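Local coordinates for protein bile salt hydrolase/transferase (Clostridium perfringens, PDB 2RLC) that hydrolyses the amide bond of glycine- and taurine-conjugated bile salts, releasing free bile acids, and can also join cholate to taurine, at residues 194-199 and 211-216; 10-15 and 283-288; 86-91 and 155-160; 274-279 and 292-297. All coordinates share one frame; numbering follows the deposited sequence.

Contact 1 (194-199 and 211-216); sequences NQVPEF and QGTGLV. With GLY (glycine), chain E.
Gln195 and Val196 meet Gly212 and Thr213 in a polar contact at the base of the two-stranded hairpin 198-201/204-207, on an arm that reaches away from the body of the chain. The bend at chi2 (74°) carries the amide of Gln195 over the backbone of residues 211-213. There OE1 accepts two backbone N-H groups, from opposite faces of its plane: Gly212 N lies 2.8 Å from Gln195 OE1, and Thr213 N reaches the same oxygen at 3.2 Å along the straighter path (160°). At the other end of the amide, NE2 bonds Gly210 O, so the rotation of the group is fixed from both sides. Gln211 adds a flat partner, its amide stacked on that of Gln195 with the planes 25° apart and Gln211 OE1 3.5 Å from Gln195 CD. The bond of the next residue, Val196, runs in the same direction, Thr213 OG1 donating to Val196 O at 2.8 Å from a position tilted off the carbonyl plane. Close by, Val196 CG2 rests 4.1 Å from Gly214 CA. Gln211 N bonds the carboxylate O of a glycine bound on the arm, away from the active site, at 2.9 Å. Asn194 also packs on Arg266 of the second subunit, and Val196 on Gly190 of the third. The contact thus closes the base of a projecting beta-hairpin arm that packs against two other subunits of the homotetramer.

Contact 2 (10-15 and 283-288); sequences DGLHLF and LEKGIY
With CG beside the backbone N (chi1 -78°) and the chain folded back at chi2 (85°), Glu284 presents one carboxylate oxygen to the backbone of His13 and the other to its ring. One oxygen takes the main chain: His13 N donates to Glu284 OE1 at 2.8 Å. The other takes the ring, His13 ND1 lying 2.7 Å from Glu284 OE2, on the syn lone pair and almost in the imidazole plane. Ring and carboxylate are only 23° apart, and the two bonds fix the rotation of the carboxylate, nearly coplanar with the ring; its charge would probably favour a protonated imidazole. A backbone bond, Leu283 N to His13 O at 2.9 Å, lies alongside. Together these bonds fasten the start of strand 13-21 to the turn that follows its antiparallel neighbour 274-282, in the six-stranded sheet of this Ntn-hydrolase. The turn then enters strand 287-292 through a G1 beta bulge, with Gly286 and Ile287 both facing Cys282. Apolar contacts flank the polar centre. Leu12 CD2 lies 3.9 Å from Glu284 CG, while its CD1 meets CE, next to the ammonium of Lys285, the two side chains crossing at about a right angle. Leu283 CD1 touches Phe15 CB at 4.0 Å, and the ring of Phe15 continues onto Met144 in the other large sheet.

Contact 3 (86-91 and 155-160); sequences VSYSKE and VEQTKE
A single backbone hydrogen bond, Ser87 N to Gln157 O at 3.1 Å, draws the loop 86-91 up to the end of strand 152-157, the donor standing 34° off the carbonyl plane. The same oxygen is approached by carbon from the preceding residue: Val86 CA makes a C-H...O contact with Gln157 O at 3.4 Å, and Val86 CG2, placed anti to its own backbone nitrogen, comes equally near. In the other direction, Ser87 O lies 3.2 Å from Gln157 CG, against the aliphatic part of the glutamine. Ser87 also touches the start of the Lys159 side chain. Its OG approaches Lys159 CG at 3.4 Å, after which the extended lysine chain runs away from the loop. Tyr88 makes a looser contact, its CD1 4.4 Å from Gln157 CG, the carbon approaching the ring obliquely. The polar end of this tyrosine belongs elsewhere, its OH bonded to Leu141 N, and its side chain is about 8 Å from the bound cholate at their nearest atoms. This is surface packing beside the bile-acid pocket. Strand 152-157 already lies between strands 141-146 and 162-166, and the loop meets it where it ends; strand 125-128 backs the junction, with Ile127 touching both Tyr88 and Gln157 and Ser89 resting on Val128.

Contact 4 (274-279 and 292-297); sequences LTQYTS and TYENNQ
Tyr293 loses the most surface here, its ring laid across Leu274, with Thr292 beside it completing the contact. The first torsion of Tyr293 (CG anti to the backbone nitrogen, chi1 -164°) sends the ring back over strand 274-282. Leu274 CG sits over one face of it, displaced toward the rim, and Leu274 CD1 comes to 3.6 Å from Tyr293 CD2. The edge of the ring is met in its plane by a carbonyl, Thr275 O lying 3.2 Å from Tyr293 CD2. At the other end, Tyr293 OH bonds Arg262 N and Glu250 of the second subunit, and the ring stacks on His253 of that subunit. The main chain ties in through Tyr293 N to Gln276 O, 2.8 Å, with the donor 43° out of the carbonyl plane. Here strand 287-292 ends: Thr292 and Tyr277 form an antiparallel, non-hydrogen-bonded pair, Thr292 CG2 lying 4.1 Å from Tyr277 CB. Thr292 OG1 then accepts from Asn295 N at 2.9 Å, an ST motif, and an Asx turn at Asn295 follows. The hydroxyl of Thr292 also bonds Asn319 O. Between the two partly exposed residues Gln276 and Glu294, two waters bridge Gln276 OE1 to the carboxylate, one meeting each oxygen; water 2 is 2.6 Å from Glu294 OE2. Gln276 NE2 is bonded to Ile21 O.

How the contacts relate
Contacts 2 and 4 share the six-stranded sheet, where strand 274-282 lies between 13-21 and 287-292; their centres are 20 Å apart, and Tyr288 OH of contact 2 comes within 3.1 Å of Ser279 CB of contact 4. The hydroxyls of Tyr288 and Tyr277 both bond Asp68. In contact 4 the side chain of Tyr277 is about 6 Å from bound cholate and about 4 Å from that of Arg17, which binds deoxycholate (nearest atoms). Contact 3 is about 31 Å from each, centre to centre, across the chain's middle, with Val86 about 8 Å from taurine-binding Asn81 (side-chain atoms). Contact 1 stands apart, centred about 32 Å from contact 4, yet both meet the second subunit.

Contact 1 (194-199 and 211-216)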
loop_
_atom_site.group_PDB
_atom_site.type_symbol
_atom_site.label_atom_id
_atom_site.label_comp_id
_atom_site.label_asym_id
_atom_site.label_seq_id
_atom_site.Cartn_x
_atom_site.Cartn_y
_atom_site.Cartn_z
ATOM N N ASN A 194 -12.769 9.184 -9.949
ATOM C CA ASN A 194 -13.280 8.705 -11.227
ATOM C C ASN A 194 -12.601 7.415 -11.666
ATOM O O ASN A 194 -11.383 7.269 -11.549
ATOM C CB ASN A 194 -13.115 9.774 -12.310
ATOM C CG ASN A 194 -14.060 10.944 -12.124
ATOM O OD1 ASN A 194 -13.629 12.066 -11.865
ATOM N ND2 ASN A 194 -15.356 10.688 -12.259
ATOM N N GLN A 195 -13.407 6.490 -12.181
ATOM C CA GLN A 195 -12.926 5.191 -12.638
ATOM C C GLN A 195 -11.819 5.313 -13.687
ATOM O O GLN A 195 -11.870 6.183 -14.562
ATOM C CB GLN A 195 -14.100 4.362 -13.183
ATOM C CG GLN A 195 -13.743 2.975 -13.734
ATOM C CD GLN A 195 -13.418 1.944 -12.657
ATOM O OE1 GLN A 195 -13.033 2.283 -11.534
ATOM N NE2 GLN A 195 -13.561 0.671 -13.008
ATOM N N VAL A 196 -10.811 4.452 -13.564
ATOM C CA VAL A 196 -9.813 4.253 -14.611
ATOM C C VAL A 196 -10.122 2.900 -15.266
ATOM O O VAL A 196 -9.739 1.854 -14.739
ATOM C CB VAL A 196 -8.363 4.278 -14.057
ATOM C CG1 VAL A 196 -7.349 4.203 -15.199
ATOM C CG2 VAL A 196 -8.121 5.531 -13.222
ATOM N N PRO A 197 -10.838 2.918 -16.406
ATOM C CA PRO A 197 -11.330 1.679 -17.011
ATOM C C PRO A 197 -10.268 0.826 -17.711
ATOM O O PRO A 197 -10.427 -0.395 -17.784
ATOM C CB PRO A 197 -12.378 2.166 -18.017
ATOM C CG PRO A 197 -11.961 3.542 -18.368
ATOM C CD PRO A 197 -11.240 4.110 -17.179
ATOM N N GLU A 198 -9.207 1.453 -18.220
ATOM C CA GLU A 198 -8.184 0.716 -18.968
ATOM C C GLU A 198 -6.766 1.277 -18.850
ATOM O O GLU A 198 -6.568 2.443 -18.498
ATOM C CB GLU A 198 -8.581 0.564 -20.450
ATOM C CG GLU A 198 -8.259 1.767 -21.349
ATOM C CD GLU A 198 -9.266 2.900 -21.231
ATOM O OE1 GLU A 198 -10.483 2.622 -21.167
ATOM O OE2 GLU A 198 -8.839 4.076 -21.218
ATOM N N PHE A 199 -5.793 0.421 -19.156
ATOM C CA PHE A 199 -4.385 0.794 -19.232
ATOM C C PHE A 199 -3.735 -0.055 -20.320
ATOM O O PHE A 199 -3.865 -1.281 -20.321
ATOM C CB PHE A 199 -3.694 0.551 -17.884
ATOM C CG PHE A 199 -2.317 1.156 -17.778
ATOM C CD1 PHE A 199 -1.196 0.461 -18.229
ATOM C CD2 PHE A 199 -2.139 2.414 -17.206
ATOM C CE1 PHE A 199 0.079 1.017 -18.126
ATOM C CE2 PHE A 199 -0.868 2.977 -17.096
ATOM C CZ PHE A 199 0.244 2.276 -17.558
ATOM N N GLN A 211 -15.124 -1.397 -10.237
ATOM C CA GLN A 211 -15.088 0.034 -9.946
ATOM C C GLN A 211 -14.113 0.342 -8.811
ATOM O O GLN A 211 -13.900 -0.490 -7.927
ATOM C CB GLN A 211 -16.488 0.540 -9.581
ATOM C CG GLN A 211 -17.489 0.553 -10.736
ATOM C CD GLN A 211 -17.197 1.628 -11.775
ATOM O OE1 GLN A 211 -16.599 2.662 -11.473
ATOM N NE2 GLN A 211 -17.632 1.388 -13.005
ATOM N N GLY A 212 -13.518 1.534 -8.850
ATOM C CA GLY A 212 -12.662 2.010 -7.762
ATOM C C GLY A 212 -11.165 1.974 -8.017
ATOM O O GLY A 212 -10.369 2.159 -7.095
ATOM N N THR A 213 -10.773 1.754 -9.268
ATOM C CA THR A 213 -9.354 1.627 -9.621
ATOM C C THR A 213 -8.539 2.906 -9.400
ATOM O O THR A 213 -7.319 2.852 -9.243
ATOM C CB THR A 213 -9.177 1.149 -11.075
ATOM O OG1 THR A 213 -9.876 2.031 -11.961
ATOM C CG2 THR A 213 -9.715 -0.270 -11.236
ATOM N N GLY A 214 -9.221 4.050 -9.381
ATOM C CA GLY A 214 -8.568 5.343 -9.184
ATOM C C GLY A 214 -8.022 5.562 -7.783
ATOM O O GLY A 214 -7.083 6.335 -7.593
ATOM N N LEU A 215 -8.615 4.880 -6.803
ATOM C CA LEU A 215 -8.231 5.035 -5.399
ATOM C C LEU A 215 -7.242 3.986 -4.897
ATOM O O LEU A 215 -6.929 3.947 -3.703
ATOM C CB LEU A 215 -9.470 5.052 -4.494
ATOM C CG LEU A 215 -10.331 6.314 -4.393
ATOM C CD1 LEU A 215 -11.386 6.130 -3.304
ATOM C CD2 LEU A 215 -9.503 7.564 -4.118
ATOM N N VAL A 216 -6.751 3.137 -5.796
ATOM C CA VAL A 216 -5.746 2.138 -5.433
ATOM C C VAL A 216 -4.513 2.855 -4.873
ATOM O O VAL A 216 -3.976 3.767 -5.502
ATOM C CB VAL A 216 -5.406 1.204 -6.625
ATOM C CG1 VAL A 216 -4.229 0.295 -6.299
ATOM C CG2 VAL A 216 -6.636 0.372 -7.003
HETATM N N GLY E . -19.020 -3.871 -7.767
HETATM C CA GLY E . -19.118 -4.541 -9.051
HETATM C C GLY E . -17.906 -4.290 -9.911
HETATM O O GLY E . -17.464 -3.123 -9.997
HETATM O OXT GLY E . -17.395 -5.263 -10.505
#

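Contact 2 (10-15 and 283-288)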
loop_
_atom_site.group_PDB
_atom_site.type_symbol
_atom_site.label_atom_id
_atom_site.label_comp_id
_atom_site.label_asym_id
_atom_site.label_seq_id
_atom_site.Cartn_x
_atom_site.Cartn_y
_atom_site.Cartn_z
ATOM N N ASP A 10 -28.821 21.592 3.051
ATOM C CA ASP A 10 -29.692 22.671 3.511
ATOM C C ASP A 10 -28.921 23.741 4.292
ATOM O O ASP A 10 -29.517 24.604 4.945
ATOM C CB ASP A 10 -30.840 22.097 4.352
ATOM C CG ASP A 10 -31.712 21.121 3.570
ATOM O OD1 ASP A 10 -32.096 21.436 2.422
ATOM O OD2 ASP A 10 -32.015 20.032 4.103
ATOM N N GLY A 11 -27.595 23.679 4.218
ATOM C CA GLY A 11 -26.732 24.685 4.835
ATOM C C GLY A 11 -26.563 24.543 6.335
ATOM O O GLY A 11 -26.073 25.464 6.996
ATOM N N LEU A 12 -26.974 23.397 6.875
ATOM C CA LEU A 12 -26.805 23.107 8.296
ATOM C C LEU A 12 -25.473 22.406 8.534
ATOM O O LEU A 12 -24.876 21.860 7.606
ATOM C CB LEU A 12 -27.965 22.256 8.827
ATOM C CG LEU A 12 -29.394 22.797 8.692
ATOM C CD1 LEU A 12 -30.371 21.856 9.373
ATOM C CD2 LEU A 12 -29.525 24.208 9.258
ATOM N N HIS A 13 -25.012 22.420 9.780
ATOM C CA HIS A 13 -23.672 21.938 10.086
ATOM C C HIS A 13 -23.660 20.770 11.052
ATOM O O HIS A 13 -24.155 20.869 12.179
ATOM C CB HIS A 13 -22.804 23.095 10.579
ATOM C CG HIS A 13 -22.596 24.150 9.540
ATOM N ND1 HIS A 13 -23.517 25.147 9.299
ATOM C CD2 HIS A 13 -21.600 24.333 8.643
ATOM C CE1 HIS A 13 -23.085 25.912 8.312
ATOM N NE2 HIS A 13 -21.921 25.442 7.900
ATOM N N LEU A 14 -23.107 19.659 10.570
ATOM C CA LEU A 14 -22.961 18.440 11.350
ATOM C C LEU A 14 -21.550 18.351 11.896
ATOM O O LEU A 14 -20.583 18.664 11.201
ATOM C CB LEU A 14 -23.256 17.203 10.495
ATOM C CG LEU A 14 -24.598 17.090 9.763
ATOM C CD1 LEU A 14 -24.622 15.812 8.935
ATOM C CD2 LEU A 14 -25.787 17.136 10.715
ATOM N N PHE A 15 -21.441 17.927 13.148
ATOM C CA PHE A 15 -20.150 17.725 13.783
ATOM C C PHE A 15 -20.247 16.541 14.726
ATOM O O PHE A 15 -21.202 16.426 15.491
ATOM C CB PHE A 15 -19.697 18.983 14.535
ATOM C CG PHE A 15 -18.443 18.792 15.339
ATOM C CD1 PHE A 15 -17.217 18.580 14.709
ATOM C CD2 PHE A 15 -18.483 18.828 16.729
ATOM C CE1 PHE A 15 -16.052 18.402 15.458
ATOM C CE2 PHE A 15 -17.327 18.654 17.485
ATOM C CZ PHE A 15 -16.109 18.439 16.851
ATOM N N LEU A 283 -25.698 21.097 14.676
ATOM C CA LEU A 283 -25.338 22.243 15.513
ATOM C C LEU A 283 -26.418 23.321 15.614
ATOM O O LEU A 283 -26.691 23.822 16.710
ATOM C CB LEU A 283 -23.988 22.835 15.081
ATOM C CG LEU A 283 -22.762 21.921 15.233
ATOM C CD1 LEU A 283 -21.540 22.532 14.564
ATOM C CD2 LEU A 283 -22.460 21.601 16.696
ATOM N N GLU A 284 -27.036 23.658 14.483
ATOM C CA GLU A 284 -28.098 24.668 14.446
ATOM C C GLU A 284 -29.327 24.282 15.272
ATOM O O GLU A 284 -29.927 25.135 15.930
ATOM C CB GLU A 284 -28.525 24.963 13.001
ATOM C CG GLU A 284 -27.576 25.873 12.217
ATOM C CD GLU A 284 -26.418 25.132 11.559
ATOM O OE1 GLU A 284 -26.250 23.913 11.789
ATOM O OE2 GLU A 284 -25.663 25.781 10.801
ATOM N N LYS A 285 -29.683 22.998 15.240
ATOM C CA LYS A 285 -30.944 22.513 15.808
ATOM C C LYS A 285 -30.832 21.980 17.238
ATOM O O LYS A 285 -31.848 21.684 17.873
ATOM C CB LYS A 285 -31.566 21.443 14.900
ATOM C CG LYS A 285 -31.802 21.872 13.450
ATOM C CD LYS A 285 -32.829 22.992 13.337
ATOM C CE LYS A 285 -33.225 23.233 11.886
ATOM N NZ LYS A 285 -34.003 22.087 11.334
ATOM N N GLY A 286 -29.607 21.850 17.739
ATOM C CA GLY A 286 -29.385 21.352 19.097
ATOM C C GLY A 286 -29.775 19.894 19.285
ATOM O O GLY A 286 -30.160 19.482 20.383
ATOM N N ILE A 287 -29.676 19.112 18.214
ATOM C CA ILE A 287 -29.964 17.682 18.281
ATOM C C ILE A 287 -28.661 16.887 18.304
ATOM O O ILE A 287 -27.809 17.041 17.426
ATOM C CB ILE A 287 -30.865 17.197 17.111
ATOM C CG1 ILE A 287 -32.124 18.069 16.996
ATOM C CG2 ILE A 287 -31.252 15.722 17.313
ATOM C CD1 ILE A 287 -32.837 17.976 15.655
ATOM N N TYR A 288 -28.519 16.054 19.330
ATOM C CA TYR A 288 -27.421 15.106 19.432
ATOM C C TYR A 288 -27.904 13.755 18.902
ATOM O O TYR A 288 -28.768 13.116 19.509
ATOM C CB TYR A 288 -26.961 14.985 20.892
ATOM C CG TYR A 288 -25.691 14.185 21.104
ATOM C CD1 TYR A 288 -25.734 12.801 21.265
ATOM C CD2 TYR A 288 -24.446 14.816 21.166
ATOM C CE1 TYR A 288 -24.576 12.064 21.466
ATOM C CE2 TYR A 288 -23.275 14.086 21.365
ATOM C CZ TYR A 288 -23.350 12.708 21.514
ATOM O OH TYR A 288 -22.211 11.964 21.715
#

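Contact 3 (86-91 and 155-160)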
loop_
_atom_site.group_PDB
_atom_site.type_symbol
_atom_site.label_atom_id
_atom_site.label_comp_id
_atom_site.label_asym_id
_atom_site.label_seq_id
_atom_site.Cartn_x
_atom_site.Cartn_y
_atom_site.Cartn_z
ATOM N N VAL A 86 1.448 14.774 23.203
ATOM C CA VAL A 86 0.834 15.703 24.151
ATOM C C VAL A 86 1.771 15.967 25.336
ATOM O O VAL A 86 2.622 15.133 25.663
ATOM C CB VAL A 86 -0.549 15.188 24.641
ATOM C CG1 VAL A 86 -0.397 14.158 25.755
ATOM C CG2 VAL A 86 -1.435 16.346 25.085
ATOM N N SER A 87 1.618 17.134 25.958
ATOM C CA SER A 87 2.365 17.480 27.167
ATOM C C SER A 87 1.647 18.550 27.979
ATOM O O SER A 87 1.630 19.724 27.599
ATOM C CB SER A 87 3.781 17.946 26.825
ATOM O OG SER A 87 4.516 18.234 28.003
ATOM N N TYR A 88 1.061 18.134 29.098
ATOM C CA TYR A 88 0.384 19.055 30.005
ATOM C C TYR A 88 1.332 19.525 31.100
ATOM O O TYR A 88 2.257 18.803 31.481
ATOM C CB TYR A 88 -0.827 18.383 30.654
ATOM C CG TYR A 88 -1.785 17.714 29.694
ATOM C CD1 TYR A 88 -2.493 18.458 28.749
ATOM C CD2 TYR A 88 -2.002 16.337 29.748
ATOM C CE1 TYR A 88 -3.384 17.846 27.872
ATOM C CE2 TYR A 88 -2.891 15.715 28.877
ATOM C CZ TYR A 88 -3.579 16.476 27.945
ATOM O OH TYR A 88 -4.457 15.867 27.081
ATOM N N SER A 89 1.092 20.732 31.607
ATOM C CA SER A 89 1.826 21.235 32.766
ATOM C C SER A 89 1.374 20.495 34.022
ATOM O O SER A 89 0.222 20.063 34.115
ATOM C CB SER A 89 1.620 22.744 32.929
ATOM O OG SER A 89 0.284 23.047 33.291
ATOM N N LYS A 90 2.288 20.343 34.978
ATOM C CA LYS A 90 1.989 19.679 36.248
ATOM C C LYS A 90 1.160 20.576 37.168
ATOM O O LYS A 90 0.251 20.101 37.856
ATOM C CB LYS A 90 3.280 19.237 36.946
ATOM C CG LYS A 90 3.985 18.064 36.269
ATOM C CD LYS A 90 5.367 17.806 36.861
ATOM C CE LYS A 90 6.410 18.779 36.318
ATOM N NZ LYS A 90 7.748 18.568 36.936
ATOM N N GLU A 91 1.483 21.868 37.177
ATOM C CA GLU A 91 0.749 22.854 37.970
ATOM C C GLU A 91 0.264 24.003 37.090
ATOM O O GLU A 91 0.654 24.111 35.923
ATOM C CB GLU A 91 1.619 23.411 39.107
ATOM C CG GLU A 91 2.174 22.372 40.080
ATOM C CD GLU A 91 3.573 21.891 39.711
ATOM O OE1 GLU A 91 4.060 22.220 38.607
ATOM O OE2 GLU A 91 4.189 21.181 40.534
ATOM N N VAL A 155 -7.121 21.806 18.747
ATOM C CA VAL A 155 -6.375 22.257 19.919
ATOM C C VAL A 155 -5.424 21.161 20.394
ATOM O O VAL A 155 -5.861 20.084 20.812
ATOM C CB VAL A 155 -7.333 22.663 21.072
ATOM C CG1 VAL A 155 -6.556 23.177 22.277
ATOM C CG2 VAL A 155 -8.332 23.702 20.596
ATOM N N GLU A 156 -4.125 21.444 20.328
ATOM C CA GLU A 156 -3.100 20.487 20.734
ATOM C C GLU A 156 -2.055 21.131 21.641
ATOM O O GLU A 156 -1.342 22.047 21.230
ATOM C CB GLU A 156 -2.432 19.852 19.507
ATOM C CG GLU A 156 -3.329 18.854 18.771
ATOM C CD GLU A 156 -2.732 18.314 17.479
ATOM O OE1 GLU A 156 -1.605 18.711 17.105
ATOM O OE2 GLU A 156 -3.408 17.485 16.830
ATOM N N GLN A 157 -1.985 20.649 22.880
ATOM C CA GLN A 157 -1.002 21.124 23.846
ATOM C C GLN A 157 0.277 20.300 23.745
ATOM O O GLN A 157 0.278 19.097 24.024
ATOM C CB GLN A 157 -1.572 21.064 25.270
ATOM C CG GLN A 157 -0.631 21.581 26.358
ATOM C CD GLN A 157 -0.594 23.092 26.445
ATOM O OE1 GLN A 157 0.392 23.724 26.062
ATOM N NE2 GLN A 157 -1.669 23.680 26.946
ATOM N N THR A 158 1.356 20.957 23.330
ATOM C CA THR A 158 2.684 20.346 23.297
ATOM C C THR A 158 3.554 20.929 24.415
ATOM O O THR A 158 3.080 21.730 25.225
ATOM C CB THR A 158 3.378 20.553 21.929
ATOM O OG1 THR A 158 3.501 21.955 21.657
ATOM C CG2 THR A 158 2.587 19.879 20.809
ATOM N N LYS A 159 4.820 20.519 24.458
ATOM C CA LYS A 159 5.781 21.042 25.433
ATOM C C LYS A 159 6.014 22.541 25.257
ATOM O O LYS A 159 6.055 23.290 26.236
ATOM C CB LYS A 159 7.115 20.296 25.332
ATOM C CG LYS A 159 7.085 18.885 25.889
ATOM C CD LYS A 159 8.426 18.190 25.736
ATOM C CE LYS A 159 8.365 16.769 26.277
ATOM N NZ LYS A 159 9.662 16.057 26.122
ATOM N N GLU A 160 6.153 22.967 24.003
ATOM C CA GLU A 160 6.484 24.354 23.669
ATOM C C GLU A 160 5.293 25.309 23.782
ATOM O O GLU A 160 5.426 26.406 24.332
ATOM C CB GLU A 160 7.101 24.424 22.262
ATOM C CG GLU A 160 7.553 25.819 21.814
ATOM C CD GLU A 160 8.774 26.323 22.568
ATOM O OE1 GLU A 160 9.848 25.693 22.461
ATOM O OE2 GLU A 160 8.658 27.357 23.259
#

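Contact 4 (274-279 and 292-297)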
loop_
_atom_site.group_PDB
_atom_site.type_symbol
_atom_site.label_atom_id
_atom_site.label_comp_id
_atom_site.label_asym_id
_atom_site.label_seq_id
_atom_site.Cartn_x
_atom_site.Cartn_y
_atom_site.Cartn_z
ATOM N N LEU A 274 -12.793 -1.176 19.522
ATOM C CA LEU A 274 -13.862 -1.016 18.547
ATOM C C LEU A 274 -14.470 0.374 18.581
ATOM O O LEU A 274 -14.255 1.133 19.526
ATOM C CB LEU A 274 -14.924 -2.111 18.708
ATOM C CG LEU A 274 -15.600 -2.318 20.061
ATOM C CD1 LEU A 274 -16.883 -1.524 20.114
ATOM C CD2 LEU A 274 -15.894 -3.785 20.265
ATOM N N THR A 275 -15.208 0.708 17.528
ATOM C CA THR A 275 -15.982 1.934 17.501
ATOM C C THR A 275 -17.228 1.708 18.343
ATOM O O THR A 275 -18.209 1.110 17.891
ATOM C CB THR A 275 -16.320 2.363 16.062
ATOM O OG1 THR A 275 -15.097 2.627 15.366
ATOM C CG2 THR A 275 -17.178 3.628 16.056
ATOM N N GLN A 276 -17.150 2.171 19.588
ATOM C CA GLN A 276 -18.202 1.966 20.576
ATOM C C GLN A 276 -19.456 2.733 20.209
ATOM O O GLN A 276 -20.563 2.198 20.299
ATOM C CB GLN A 276 -17.713 2.364 21.971
ATOM C CG GLN A 276 -16.532 1.533 22.473
ATOM C CD GLN A 276 -16.928 0.132 22.924
ATOM O OE1 GLN A 276 -18.103 -0.244 22.891
ATOM N NE2 GLN A 276 -15.938 -0.653 23.342
ATOM N N TYR A 277 -19.276 3.985 19.797
ATOM C CA TYR A 277 -20.378 4.797 19.302
ATOM C C TYR A 277 -19.949 5.785 18.229
ATOM O O TYR A 277 -18.762 6.104 18.083
ATOM C CB TYR A 277 -21.133 5.499 20.449
ATOM C CG TYR A 277 -20.440 6.679 21.103
ATOM C CD1 TYR A 277 -20.515 7.963 20.545
ATOM C CD2 TYR A 277 -19.755 6.526 22.306
ATOM C CE1 TYR A 277 -19.897 9.052 21.155
ATOM C CE2 TYR A 277 -19.140 7.611 22.927
ATOM C CZ TYR A 277 -19.209 8.864 22.346
ATOM O OH TYR A 277 -18.593 9.925 22.970
ATOM N N THR A 278 -20.936 6.246 17.470
ATOM C CA THR A 278 -20.754 7.317 16.509
ATOM C C THR A 278 -21.781 8.395 16.811
ATOM O O THR A 278 -22.986 8.130 16.800
ATOM C CB THR A 278 -20.931 6.819 15.057
ATOM O OG1 THR A 278 -19.982 5.779 14.788
ATOM C CG2 THR A 278 -20.724 7.963 14.066
ATOM N N SER A 279 -21.302 9.605 17.091
ATOM C CA SER A 279 -22.184 10.735 17.343
ATOM C C SER A 279 -22.167 11.711 16.182
ATOM O O SER A 279 -21.155 11.862 15.495
ATOM C CB SER A 279 -21.809 11.454 18.640
ATOM O OG SER A 279 -20.504 12.001 18.575
ATOM N N THR A 292 -24.633 3.072 18.331
ATOM C CA THR A 292 -23.588 2.341 19.041
ATOM C C THR A 292 -23.202 1.078 18.293
ATOM O O THR A 292 -23.870 0.683 17.332
ATOM C CB THR A 292 -24.021 1.957 20.475
ATOM O OG1 THR A 292 -25.101 1.013 20.414
ATOM C CG2 THR A 292 -24.451 3.194 21.264
ATOM N N TYR A 293 -22.125 0.441 18.745
ATOM C CA TYR A 293 -21.673 -0.801 18.143
ATOM C C TYR A 293 -22.768 -1.874 18.225
ATOM O O TYR A 293 -22.978 -2.640 17.280
ATOM C CB TYR A 293 -20.388 -1.284 18.816
ATOM C CG TYR A 293 -19.675 -2.334 18.011
ATOM C CD1 TYR A 293 -19.996 -3.686 18.153
ATOM C CD2 TYR A 293 -18.687 -1.983 17.090
ATOM C CE1 TYR A 293 -19.353 -4.654 17.405
ATOM C CE2 TYR A 293 -18.034 -2.948 16.339
ATOM C CZ TYR A 293 -18.373 -4.281 16.503
ATOM O OH TYR A 293 -17.734 -5.239 15.757
ATOM N N GLU A 294 -23.478 -1.897 19.349
ATOM C CA GLU A 294 -24.532 -2.879 19.586
ATOM C C GLU A 294 -25.843 -2.526 18.875
ATOM O O GLU A 294 -26.539 -3.414 18.370
ATOM C CB GLU A 294 -24.761 -3.055 21.089
ATOM C CG GLU A 294 -23.596 -3.709 21.836
ATOM C CD GLU A 294 -22.447 -2.754 22.149
ATOM O OE1 GLU A 294 -22.615 -1.518 22.021
ATOM O OE2 GLU A 294 -21.366 -3.252 22.530
ATOM N N ASN A 295 -26.175 -1.236 18.844
ATOM C CA ASN A 295 -27.404 -0.758 18.205
ATOM C C ASN A 295 -27.121 0.330 17.173
ATOM O O ASN A 295 -26.852 1.481 17.523
ATOM C CB ASN A 295 -28.411 -0.255 19.253
ATOM C CG ASN A 295 -29.713 0.252 18.632
ATOM O OD1 ASN A 295 -30.030 -0.043 17.475
ATOM N ND2 ASN A 295 -30.479 1.011 19.410
ATOM N N ASN A 296 -27.204 -0.044 15.899
ATOM C CA ASN A 296 -26.858 0.862 14.811
ATOM C C ASN A 296 -27.942 1.883 14.463
ATOM O O ASN A 296 -27.691 2.787 13.667
ATOM C CB ASN A 296 -26.457 0.074 13.557
ATOM C CG ASN A 296 -27.625 -0.673 12.941
ATOM O OD1 ASN A 296 -28.421 -1.291 13.645
ATOM N ND2 ASN A 296 -27.733 -0.615 11.620
ATOM N N GLN A 297 -29.141 1.750 15.039
ATOM C CA GLN A 297 -30.171 2.757 14.796
ATOM C C GLN A 297 -29.761 4.076 15.434
ATOM O O GLN A 297 -29.286 4.108 16.569
ATOM C CB GLN A 297 -31.566 2.347 15.291
ATOM C CG GLN A 297 -32.636 3.343 14.818
ATOM C CD GLN A 297 -34.019 3.149 15.421
ATOM O OE1 GLN A 297 -34.174 2.709 16.558
ATOM N NE2 GLN A 297 -35.036 3.512 14.654
HETATM O O HOH W 1 -20.734 0.450 23.097
HETATM O O HOH W 2 -19.133 -2.595 23.641
#